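PDB 3HPY: catechol 2,3-dioxygenase, which probably cleaves the ring of catechol and related substrates with molecular oxygen at a non-haem iron, as in other extradiol dioxygenases of the vicinal oxygen chelate superfamily. Local coordinates for residues 12-17 against 54-59. Sequence-based numbering, arbitrary orientation.
Sequences AQVRVL and SCYIIR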
loop_
_atom_site.group_PDB
_atom_site.type_symbol
_atom_site.label_atom_id
_atom_site.label_comp_id
_atom_site.label_asym_id
_atom_site.label_seq_id
_atom_site.Cartn_x
_atom_site.Cartn_y
_atom_site.Cartn_z
ATOM N N ALA C 12 21.576 -16.394 -12.419
ATOM C CA ALA C 12 20.916 -17.659 -12.708
ATOM C C ALA C 12 20.963 -17.918 -14.213
ATOM O O ALA C 12 20.425 -17.134 -14.991
ATOM C CB ALA C 12 19.469 -17.619 -12.235
ATOM N N GLN C 13 21.617 -18.997 -14.635
ATOM C CA GLN C 13 21.665 -19.306 -16.061
ATOM C C GLN C 13 20.515 -20.256 -16.361
ATOM O O GLN C 13 20.534 -21.417 -15.948
ATOM C CB GLN C 13 22.995 -19.960 -16.450
ATOM C CG GLN C 13 23.063 -20.364 -17.927
ATOM C CD GLN C 13 23.717 -19.314 -18.807
ATOM O OE1 GLN C 13 24.942 -19.271 -18.939
ATOM N NE2 GLN C 13 22.900 -18.455 -19.410
ATOM N N VAL C 14 19.516 -19.743 -17.074
ATOM C CA VAL C 14 18.322 -20.505 -17.422
ATOM C C VAL C 14 18.191 -20.632 -18.940
ATOM O O VAL C 14 18.529 -19.713 -19.690
ATOM C CB VAL C 14 17.048 -19.816 -16.848
ATOM C CG1 VAL C 14 15.792 -20.567 -17.279
ATOM C CG2 VAL C 14 17.125 -19.770 -15.333
ATOM N N ARG C 15 17.695 -21.780 -19.379
ATOM C CA ARG C 15 17.519 -22.057 -20.796
ATOM C C ARG C 15 16.054 -21.980 -21.225
ATOM O O ARG C 15 15.172 -22.476 -20.539
ATOM C CB ARG C 15 18.090 -23.440 -21.109
ATOM C CG ARG C 15 17.856 -24.478 -20.016
ATOM C CD ARG C 15 18.369 -25.842 -20.459
ATOM N NE ARG C 15 17.879 -26.938 -19.627
ATOM C CZ ARG C 15 18.427 -27.320 -18.479
ATOM N NH1 ARG C 15 19.502 -26.701 -18.005
ATOM N NH2 ARG C 15 17.893 -28.327 -17.800
ATOM N N VAL C 16 15.802 -21.337 -22.356
ATOM C CA VAL C 16 14.445 -21.209 -22.871
ATOM C C VAL C 16 14.346 -21.879 -24.243
ATOM O O VAL C 16 15.331 -21.960 -24.977
ATOM C CB VAL C 16 14.029 -19.726 -23.008
ATOM C CG1 VAL C 16 13.837 -19.104 -21.630
ATOM C CG2 VAL C 16 15.079 -18.967 -23.783
ATOM N N LEU C 17 13.154 -22.363 -24.576
ATOM C CA LEU C 17 12.914 -23.029 -25.854
ATOM C C LEU C 17 13.018 -22.049 -27.028
ATOM O O LEU C 17 13.531 -22.400 -28.092
ATOM C CB LEU C 17 11.527 -23.670 -25.850
ATOM C CG LEU C 17 11.152 -24.504 -24.618
ATOM C CD1 LEU C 17 9.683 -24.902 -24.686
ATOM C CD2 LEU C 17 12.039 -25.733 -24.539
ATOM N N SER C 54 25.082 -8.412 -14.688
ATOM C CA SER C 54 23.994 -9.352 -14.919
ATOM C C SER C 54 23.658 -10.181 -13.690
ATOM O O SER C 54 24.489 -10.340 -12.796
ATOM C CB SER C 54 24.393 -10.313 -16.035
ATOM O OG SER C 54 25.450 -11.154 -15.584
ATOM N N CYS C 55 22.438 -10.720 -13.677
ATOM C CA CYS C 55 21.936 -11.581 -12.606
ATOM C C CYS C 55 21.051 -12.679 -13.231
ATOM O O CYS C 55 20.704 -13.667 -12.587
ATOM C CB CYS C 55 21.105 -10.778 -11.607
ATOM S SG CYS C 55 19.431 -10.378 -12.189
ATOM N N TYR C 56 20.696 -12.497 -14.499
ATOM C CA TYR C 56 19.861 -13.469 -15.199
ATOM C C TYR C 56 20.303 -13.574 -16.655
ATOM O O TYR C 56 20.382 -12.565 -17.371
ATOM C CB TYR C 56 18.392 -13.047 -15.149
ATOM C CG TYR C 56 17.420 -14.197 -15.299
ATOM C CD1 TYR C 56 17.110 -15.018 -14.215
ATOM C CD2 TYR C 56 16.790 -14.455 -16.522
ATOM C CE1 TYR C 56 16.190 -16.063 -14.337
ATOM C CE2 TYR C 56 15.868 -15.500 -16.655
ATOM C CZ TYR C 56 15.572 -16.295 -15.555
ATOM O OH TYR C 56 14.634 -17.298 -15.665
ATOM N N ILE C 57 20.587 -14.797 -17.092
ATOM C CA ILE C 57 21.031 -15.027 -18.460
ATOM C C ILE C 57 20.287 -16.203 -19.087
ATOM O O ILE C 57 20.209 -17.284 -18.503
ATOM C CB ILE C 57 22.557 -15.320 -18.531
ATOM C CG1 ILE C 57 23.345 -14.334 -17.661
ATOM C CG2 ILE C 57 23.039 -15.141 -19.955
ATOM C CD1 ILE C 57 23.651 -14.834 -16.270
ATOM N N ILE C 58 19.741 -15.990 -20.279
ATOM C CA ILE C 58 19.011 -17.049 -20.951
ATOM C C ILE C 58 19.769 -17.588 -22.152
ATOM O O ILE C 58 20.551 -16.874 -22.791
ATOM C CB ILE C 58 17.607 -16.580 -21.393
ATOM C CG1 ILE C 58 17.699 -15.211 -22.061
ATOM C CG2 ILE C 58 16.682 -16.532 -20.187
ATOM C CD1 ILE C 58 16.445 -14.789 -22.770
ATOM N N ARG C 59 19.525 -18.861 -22.441
ATOM C CA ARG C 59 20.169 -19.558 -23.546
ATOM C C ARG C 59 19.176 -20.513 -24.213
ATOM O O ARG C 59 18.597 -21.376 -23.545
ATOM C CB ARG C 59 21.368 -20.346 -23.014
ATOM C CG ARG C 59 22.054 -21.235 -24.034
ATOM C CD ARG C 59 23.273 -21.929 -23.417
ATOM N NE ARG C 59 22.922 -22.912 -22.392
ATOM C CZ ARG C 59 22.615 -24.180 -22.645
ATOM N NH1 ARG C 59 22.613 -24.626 -23.895
ATOM N NH2 ARG C 59 22.320 -25.005 -21.648
#
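The Tyr56 ring slants across the side chains of Ala12 and Val14 on a shared face of the sheet. From CB, CG lies roughly anti to the backbone N (chi1 -155°), which carries the ring toward the adjacent strand. CD1 comes first, 4.0 Å from CB of Ala12, with the carbonyl oxygen of Ala12 over one ring face. Farther out, CZ is 3.8 Å from Val14 CG2. OH lies 3.5 Å from Val14 CG2 and is hydrogen-bonded to the hydroxyl of Tyr26. Continuing along this face, Val16 CG1 meets Ile58 CG2 at 4.1 Å.

The backbones pair in parallel register, Ala12 with Tyr56 through Arg15 with Arg59. Amides of Ala12, Val14 and Val16 donate to the carbonyls of Cys55, Ile57 and Arg59, while Ile57 and Arg59 donate back to Ala12 and Val14. On the other face, Gln13 bends at chi2 (95°), and its NE2 lies 3.3 Å from Ile57 CB. Gln13 NE2 also gives Ile57 O a weak hydrogen bond of 3.1 Å, so that oxygen accepts from two donors, the second being Val14 N. Gln13 OE1 takes a hydrogen bond from Arg42. Arg15 and Arg59 share this face; Asp67 forms salt bridges with both, which probably offsets part of their repulsion.

The contact pairs the first and last strands, 9-16 and 56-60, of a beta-alpha-beta-beta-beta module of the vicinal oxygen chelate fold, completed by helix 19-29 and strands 33-37 and 43-46. Strand 65-73 borders 9-16; strand 43-46 borders 56-60, where Cys55 and Tyr56 form a classic beta bulge opposite Phe45. Cys217 touches Ala12 and Tyr56 from strand 213-220 of the C-terminal half, which carries the iron ligand His216, though the Tyr56 side chain stays about 12 Å from the iron.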